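Local coordinates for protein cytochrome P450 RhF (Acinetobacter radioresistens, PDB 6RO8) that probably inserts oxygen from molecular oxygen or peroxide into organic substrates, as the heme domain of a longer class VII cytochrome P450, at residues 40-45 with 419-424; 283-288 with 312-317. All coordinates share one frame; numbering follows the deposited sequence.

Interaction 1 of 2, residues 40-45 with 419-424; sequences QDPALA and SFRGPE. With HIS (histidine), chain C.
R421 reaches across from the loop 419-424 to Q40 and P42, and its side chain alone makes the contact from that loop. The packing is between the P42 ring and the arginine chain and guanidinium. P42 and R421 approach from opposite directions, and CD of P42 lies over one face of the guanidinium, 3.6 Å above its plane and offset toward the rim. CD of P42 is 3.7 Å from NE of R421, while CG of P42 rests 3.8 Å from CD of the arginine. CG of R421 stands anti to the backbone N (chi1 -171°), and the chain stays extended as far as NE, which carries the charged group out to the turn.

In the polar part, NH1 of R421 bonds to the carbonyl of Q39, just before 40-45; Y414 adds a cation-pi contact. NH2 of R421 also comes 2.7 Å from O of Q40, but at a poor angle for a hydrogen bond. Within 40-45, D41 caps the short helix that follows, its OD1 accepting from N of L44 at 3.0 Å.

A separate van der Waals contact belongs to the ligand pocket. The edge of the F420 ring meets the bound histidine almost in the ring plane, CE1 of F420 lying 3.4 Å from CA of the bound histidine, while W202 packs edge-to-face with the same phenylalanine.

The contact thus joins the turn between helices 36-40 and 42-45, near the N-terminus of the chain, to the loop preceding strand 427-429, with F420 and P423 resting on helix 273-288.

Interaction 2 of 2, residues 283-288 with 312-317; sequences LKLLLA and RHSGSV. With HEM (protoporphyrin IX containing Fe), chain B.
L285 presents its forked end to the side chains of H313 and S314, and it is the sole residue of 283-288 that touches 312-317. Its CD1 does most of the work, lying 3.5 Å from OG of S314 and 3.6 Å from ND1 of H313. The second methyl, CD2, reaches the imidazole at CE1 of H313, 3.8 Å away. The leucine comes to the ring at a slant, neither stacked on its face nor set against its edge.

Behind this first shell, H313 and S314 are tied to each other: ND1 of H313 and OG of S314 are hydrogen-bonded at 2.7 Å with an angle of 157°. With CG anti to the backbone N (chi1 180°), the H313 ring swings to where it meets both the serine hydroxyl and the leucine. Its NE2 bonds to the carbonyl of D359, and H350 packs edge-to-face on the ring while its own NE2 holds the carbonyl of H313.

Farther along, the chain leaves helix 303-314, which carries the E-x-x-R motif of the P450 K helix, with R312 salt-bridged to E309, and runs to the heme. OG of S316 sits 3.4 Å from the porphyrin methyl CMB and bonds to the carbonyl of T274; CG2 of V317 lies 3.7 Å from the meso carbon CHB. The iron has a water ligand at 2.3 Å and the axial cysteine C381.

Chemically, a purely van der Waals contact is set here against a polar pair. The imidazole is bonded through both nitrogens, which should fix its rotation, and the leucine methyls pack beside a ring whose two nitrogens are both engaged.

The two contacts meet through the backbone: N of R421 in interaction 1 lies 2.9 Å from O of S316 in interaction 2, a probable hydrogen bond, and F420 packs on V317. Thus S419-R421 and S316-V317 lie side by side near the heme, one contributing to the histidine pocket and the other to the porphyrin surroundings, and both lie against helix 273-288. Along the chain, interaction 2 is nested inside the loop closed by interaction 1. Interaction 1 is partly buried and brings a charged group against a proline and the carbonyl end of helix 36-40; interaction 2 is a surface contact between two helices, made by leucine methyls on a histidine-serine pair.

Interaction 1 of 2, residues 40-45 with 419-424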
loop_
_atom_site.group_PDB
_atom_site.type_symbol
_atom_site.label_atom_id
_atom_site.label_comp_id
_atom_site.label_asym_id
_atom_site.label_seq_id
_atom_site.Cartn_x
_atom_site.Cartn_y
_atom_site.Cartn_z
ATOM N N GLN A 40 -16.584 -4.381 1.735
ATOM C CA GLN A 40 -17.328 -3.265 1.164
ATOM C C GLN A 40 -16.761 -1.920 1.603
ATOM O O GLN A 40 -16.683 -0.984 0.797
ATOM C CB GLN A 40 -18.796 -3.360 1.561
ATOM C CG GLN A 40 -19.674 -4.079 0.575
ATOM C CD GLN A 40 -21.111 -4.103 1.045
ATOM O OE1 GLN A 40 -21.448 -3.476 2.046
ATOM N NE2 GLN A 40 -21.964 -4.831 0.335
ATOM N N ASP A 41 -16.369 -1.811 2.869
ATOM C CA ASP A 41 -15.965 -0.565 3.510
ATOM C C ASP A 41 -15.256 -0.878 4.823
ATOM O O ASP A 41 -15.923 -1.070 5.845
ATOM C CB ASP A 41 -17.189 0.319 3.761
ATOM C CG ASP A 41 -16.826 1.751 4.148
ATOM O OD1 ASP A 41 -15.758 1.979 4.776
ATOM O OD2 ASP A 41 -17.635 2.656 3.841
ATOM N N PRO A 42 -13.917 -0.925 4.849
ATOM C CA PRO A 42 -13.226 -1.319 6.098
ATOM C C PRO A 42 -13.490 -0.385 7.266
ATOM O O PRO A 42 -13.734 -0.866 8.377
ATOM C CB PRO A 42 -11.741 -1.330 5.720
ATOM C CG PRO A 42 -11.658 -1.011 4.277
ATOM C CD PRO A 42 -13.003 -0.612 3.743
ATOM N N ALA A 43 -13.451 0.938 7.055
ATOM C CA ALA A 43 -13.712 1.851 8.162
ATOM C C ALA A 43 -15.147 1.749 8.644
ATOM O O ALA A 43 -15.404 1.850 9.851
ATOM C CB ALA A 43 -13.407 3.287 7.760
ATOM N N LEU A 44 -16.092 1.549 7.730
ATOM C CA LEU A 44 -17.481 1.447 8.154
ATOM C C LEU A 44 -17.711 0.167 8.956
ATOM O O LEU A 44 -18.434 0.174 9.959
ATOM C CB LEU A 44 -18.405 1.531 6.935
ATOM C CG LEU A 44 -19.917 1.466 7.191
ATOM C CD1 LEU A 44 -20.368 2.578 8.147
ATOM C CD2 LEU A 44 -20.692 1.501 5.886
ATOM N N ALA A 45 -17.067 -0.929 8.555
ATOM C CA ALA A 45 -17.225 -2.197 9.251
ATOM C C ALA A 45 -16.727 -2.127 10.689
ATOM O O ALA A 45 -17.169 -2.916 11.528
ATOM C CB ALA A 45 -16.498 -3.300 8.474
ATOM N N SER A 419 -5.201 -5.689 3.529
ATOM C CA SER A 419 -4.364 -4.517 3.732
ATOM C C SER A 419 -4.404 -3.507 2.591
ATOM O O SER A 419 -4.269 -2.303 2.840
ATOM C CB SER A 419 -2.916 -4.960 3.954
ATOM O OG SER A 419 -2.819 -5.558 5.239
ATOM N N PHE A 420 -4.590 -3.954 1.356
ATOM C CA PHE A 420 -4.587 -3.063 0.213
ATOM C C PHE A 420 -5.992 -2.959 -0.368
ATOM O O PHE A 420 -6.794 -3.888 -0.264
ATOM C CB PHE A 420 -3.575 -3.536 -0.834
ATOM C CG PHE A 420 -2.185 -3.680 -0.293
ATOM C CD1 PHE A 420 -1.336 -2.595 -0.238
ATOM C CD2 PHE A 420 -1.724 -4.897 0.167
ATOM C CE1 PHE A 420 -0.052 -2.723 0.256
ATOM C CE2 PHE A 420 -0.443 -5.024 0.657
ATOM C CZ PHE A 420 0.392 -3.934 0.706
ATOM N N ARG A 421 -6.294 -1.797 -0.949
ATOM C CA ARG A 421 -7.659 -1.491 -1.373
ATOM C C ARG A 421 -7.656 -0.512 -2.542
ATOM O O ARG A 421 -7.147 0.613 -2.437
ATOM C CB ARG A 421 -8.485 -0.927 -0.217
ATOM C CG ARG A 421 -9.941 -0.813 -0.581
ATOM C CD ARG A 421 -10.842 -0.500 0.601
ATOM N NE ARG A 421 -12.226 -0.345 0.152
ATOM C CZ ARG A 421 -13.053 -1.357 -0.115
ATOM N NH1 ARG A 421 -12.654 -2.613 0.047
ATOM N NH2 ARG A 421 -14.293 -1.118 -0.527
ATOM N N GLY A 422 -8.244 -0.950 -3.651
ATOM C CA GLY A 422 -8.535 -0.097 -4.771
ATOM C C GLY A 422 -9.410 -0.859 -5.740
ATOM O O GLY A 422 -9.402 -2.092 -5.779
ATOM N N PRO A 423 -10.200 -0.140 -6.528
ATOM C CA PRO A 423 -11.112 -0.811 -7.461
ATOM C C PRO A 423 -10.341 -1.380 -8.645
ATOM O O PRO A 423 -9.369 -0.789 -9.116
ATOM C CB PRO A 423 -12.055 0.314 -7.894
ATOM C CG PRO A 423 -11.178 1.565 -7.821
ATOM C CD PRO A 423 -10.179 1.327 -6.700
ATOM N N GLU A 424 -10.780 -2.550 -9.123
ATOM C CA GLU A 424 -10.085 -3.193 -10.239
ATOM C C GLU A 424 -10.291 -2.430 -11.546
ATOM O O GLU A 424 -9.390 -2.380 -12.391
ATOM C CB GLU A 424 -10.553 -4.637 -10.382
ATOM C CG GLU A 424 -10.624 -5.320 -9.061
ATOM C CD GLU A 424 -10.359 -6.794 -9.146
ATOM O OE1 GLU A 424 -11.309 -7.574 -8.926
ATOM O OE2 GLU A 424 -9.200 -7.163 -9.427
HETATM N N HIS C . 3.741 -3.193 0.099
HETATM C CA HIS C . 3.254 -1.982 0.751
HETATM C C HIS C . 3.179 -0.817 -0.231
HETATM O O HIS C . 2.899 0.317 0.181
HETATM C CB HIS C . 4.150 -1.614 1.934
HETATM C CG HIS C . 5.611 -1.806 1.669
HETATM N ND1 HIS C . 6.545 -0.815 1.891
HETATM C CD2 HIS C . 6.299 -2.873 1.198
HETATM C CE1 HIS C . 7.745 -1.266 1.570
HETATM N NE2 HIS C . 7.624 -2.512 1.147
HETATM O OXT HIS C . 3.393 -0.990 -1.432
#

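Interaction 2 of 2, residues 283-288 with 312-317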
loop_
_atom_site.group_PDB
_atom_site.type_symbol
_atom_site.label_atom_id
_atom_site.label_comp_id
_atom_site.label_asym_id
_atom_site.label_seq_id
_atom_site.Cartn_x
_atom_site.Cartn_y
_atom_site.Cartn_z
ATOM N N LEU A 283 -9.483 9.338 -7.652
ATOM C CA LEU A 283 -10.310 9.707 -8.795
ATOM C C LEU A 283 -11.746 9.237 -8.608
ATOM O O LEU A 283 -12.690 9.965 -8.948
ATOM C CB LEU A 283 -9.729 9.134 -10.085
ATOM C CG LEU A 283 -8.453 9.782 -10.583
ATOM C CD1 LEU A 283 -7.721 8.831 -11.500
ATOM C CD2 LEU A 283 -8.769 11.058 -11.307
ATOM N N LYS A 284 -11.929 8.023 -8.068
ATOM C CA LYS A 284 -13.277 7.545 -7.761
ATOM C C LYS A 284 -13.986 8.487 -6.783
ATOM O O LYS A 284 -15.147 8.853 -6.989
ATOM C CB LYS A 284 -13.199 6.118 -7.206
ATOM C CG LYS A 284 -14.513 5.470 -6.771
ATOM C CD LYS A 284 -14.288 3.976 -6.497
ATOM C CE LYS A 284 -15.508 3.332 -5.860
ATOM N NZ LYS A 284 -15.945 4.092 -4.653
ATOM N N LEU A 285 -13.289 8.893 -5.718
ATOM C CA LEU A 285 -13.852 9.806 -4.731
ATOM C C LEU A 285 -14.218 11.147 -5.348
ATOM O O LEU A 285 -15.352 11.619 -5.202
ATOM C CB LEU A 285 -12.846 10.022 -3.608
ATOM C CG LEU A 285 -12.980 9.259 -2.309
ATOM C CD1 LEU A 285 -11.893 9.750 -1.382
ATOM C CD2 LEU A 285 -14.351 9.499 -1.716
ATOM N N LEU A 286 -13.260 11.791 -6.025
ATOM C CA LEU A 286 -13.463 13.154 -6.501
ATOM C C LEU A 286 -14.406 13.222 -7.694
ATOM O O LEU A 286 -15.126 14.214 -7.843
ATOM C CB LEU A 286 -12.113 13.798 -6.850
ATOM C CG LEU A 286 -11.032 13.794 -5.751
ATOM C CD1 LEU A 286 -9.627 14.056 -6.327
ATOM C CD2 LEU A 286 -11.326 14.775 -4.594
ATOM N N LEU A 287 -14.410 12.205 -8.560
ATOM C CA LEU A 287 -15.309 12.202 -9.711
ATOM C C LEU A 287 -16.753 11.992 -9.308
ATOM O O LEU A 287 -17.657 12.265 -10.118
ATOM C CB LEU A 287 -14.906 11.122 -10.713
ATOM C CG LEU A 287 -13.736 11.475 -11.627
ATOM C CD1 LEU A 287 -13.600 10.426 -12.705
ATOM C CD2 LEU A 287 -13.925 12.824 -12.245
ATOM N N ALA A 288 -16.988 11.525 -8.083
ATOM C CA ALA A 288 -18.340 11.269 -7.619
ATOM C C ALA A 288 -18.965 12.474 -6.932
ATOM O O ALA A 288 -20.195 12.576 -6.893
ATOM C CB ALA A 288 -18.353 10.065 -6.677
ATOM N N ARG A 312 -6.375 10.079 3.358
ATOM C CA ARG A 312 -7.022 9.854 4.638
ATOM C C ARG A 312 -8.311 9.068 4.463
ATOM O O ARG A 312 -8.549 8.079 5.164
ATOM C CB ARG A 312 -7.313 11.175 5.338
ATOM C CG ARG A 312 -7.950 10.967 6.709
ATOM C CD ARG A 312 -8.719 12.200 7.176
ATOM N NE ARG A 312 -9.865 12.481 6.324
ATOM C CZ ARG A 312 -11.091 12.026 6.547
ATOM N NH1 ARG A 312 -11.335 11.255 7.596
ATOM N NH2 ARG A 312 -12.072 12.320 5.712
ATOM N N HIS A 313 -9.146 9.485 3.516
ATOM C CA HIS A 313 -10.522 9.007 3.482
ATOM C C HIS A 313 -10.613 7.599 2.906
ATOM O O HIS A 313 -11.334 6.741 3.427
ATOM C CB HIS A 313 -11.379 9.967 2.665
ATOM C CG HIS A 313 -12.802 9.544 2.570
ATOM N ND1 HIS A 313 -13.213 8.492 1.778
ATOM C CD2 HIS A 313 -13.911 10.008 3.191
ATOM C CE1 HIS A 313 -14.518 8.336 1.907
ATOM N NE2 HIS A 313 -14.965 9.244 2.757
ATOM N N SER A 314 -9.925 7.373 1.791
ATOM C CA SER A 314 -9.916 6.100 1.074
ATOM C C SER A 314 -8.506 5.850 0.549
ATOM O O SER A 314 -8.257 5.808 -0.655
ATOM C CB SER A 314 -10.901 6.039 -0.087
ATOM O OG SER A 314 -12.159 6.613 0.230
ATOM N N GLY A 315 -7.575 5.683 1.489
ATOM C CA GLY A 315 -6.220 5.320 1.133
ATOM C C GLY A 315 -6.113 3.890 0.619
ATOM O O GLY A 315 -7.040 3.080 0.712
ATOM N N SER A 316 -4.951 3.589 0.038
ATOM C CA SER A 316 -4.701 2.294 -0.582
ATOM C C SER A 316 -4.177 1.257 0.394
ATOM O O SER A 316 -4.292 0.065 0.112
ATOM C CB SER A 316 -3.711 2.442 -1.737
ATOM O OG SER A 316 -2.573 3.187 -1.319
ATOM N N VAL A 317 -3.594 1.676 1.513
ATOM C CA VAL A 317 -3.328 0.795 2.644
ATOM C C VAL A 317 -4.403 1.045 3.697
ATOM O O VAL A 317 -4.525 2.156 4.226
ATOM C CB VAL A 317 -1.926 1.026 3.225
ATOM C CG1 VAL A 317 -1.721 0.143 4.466
ATOM C CG2 VAL A 317 -0.860 0.741 2.167
HETATM C CHA HEM B . 6.587 1.956 4.219
HETATM C CHB HEM B . 2.153 2.924 2.459
HETATM C CHC HEM B . 4.033 4.143 -1.873
HETATM C CHD HEM B . 8.369 2.711 -0.214
HETATM C C1A HEM B . 5.218 2.090 4.131
HETATM C C2A HEM B . 4.240 1.796 5.163
HETATM C C3A HEM B . 3.031 2.060 4.680
HETATM C C4A HEM B . 3.172 2.530 3.313
HETATM C CMA HEM B . 1.713 1.884 5.463
HETATM C CAA HEM B . 4.540 1.279 6.588
HETATM C CBA HEM B . 4.515 2.483 7.510
HETATM C CGA HEM B . 4.881 2.109 8.920
HETATM O O1A HEM B . 5.122 0.906 9.189
HETATM O O2A HEM B . 4.932 3.029 9.770
HETATM C C1B HEM B . 2.283 3.418 1.182
HETATM C C2B HEM B . 1.221 4.025 0.402
HETATM C C3B HEM B . 1.737 4.350 -0.808
HETATM C C4B HEM B . 3.142 3.966 -0.823
HETATM C CMB HEM B . -0.225 4.221 0.932
HETATM C CAB HEM B . 1.066 5.043 -2.018
HETATM C CBB HEM B . -0.130 5.631 -2.006
HETATM C C1C HEM B . 5.380 3.861 -1.812
HETATM C C2C HEM B . 6.368 4.013 -2.866
HETATM C C3C HEM B . 7.562 3.611 -2.373
HETATM C C4C HEM B . 7.366 3.200 -1.012
HETATM C CMC HEM B . 6.045 4.554 -4.276
HETATM C CAC HEM B . 8.975 3.543 -3.014
HETATM C CBC HEM B . 9.209 3.879 -4.284
HETATM C C1D HEM B . 8.275 2.358 1.109
HETATM C C2D HEM B . 9.357 1.872 1.932
HETATM C C3D HEM B . 8.878 1.673 3.154
HETATM C C4D HEM B . 7.463 2.023 3.159
HETATM C CMD HEM B . 10.814 1.619 1.488
HETATM C CAD HEM B . 9.713 1.127 4.336
HETATM C CBD HEM B . 10.413 2.237 5.107
HETATM C CGD HEM B . 10.805 1.716 6.472
HETATM O O1D HEM B . 10.538 0.529 6.752
HETATM O O2D HEM B . 11.375 2.478 7.292
HETATM N NA HEM B . 4.526 2.519 3.017
HETATM N NB HEM B . 3.432 3.399 0.405
HETATM N NC HEM B . 6.035 3.358 -0.701
HETATM N ND HEM B . 7.133 2.441 1.892
HETATM FE FE HEM B . 5.294 2.944 1.122
HETATM O O HOH W 1 5.066 0.710 0.615
#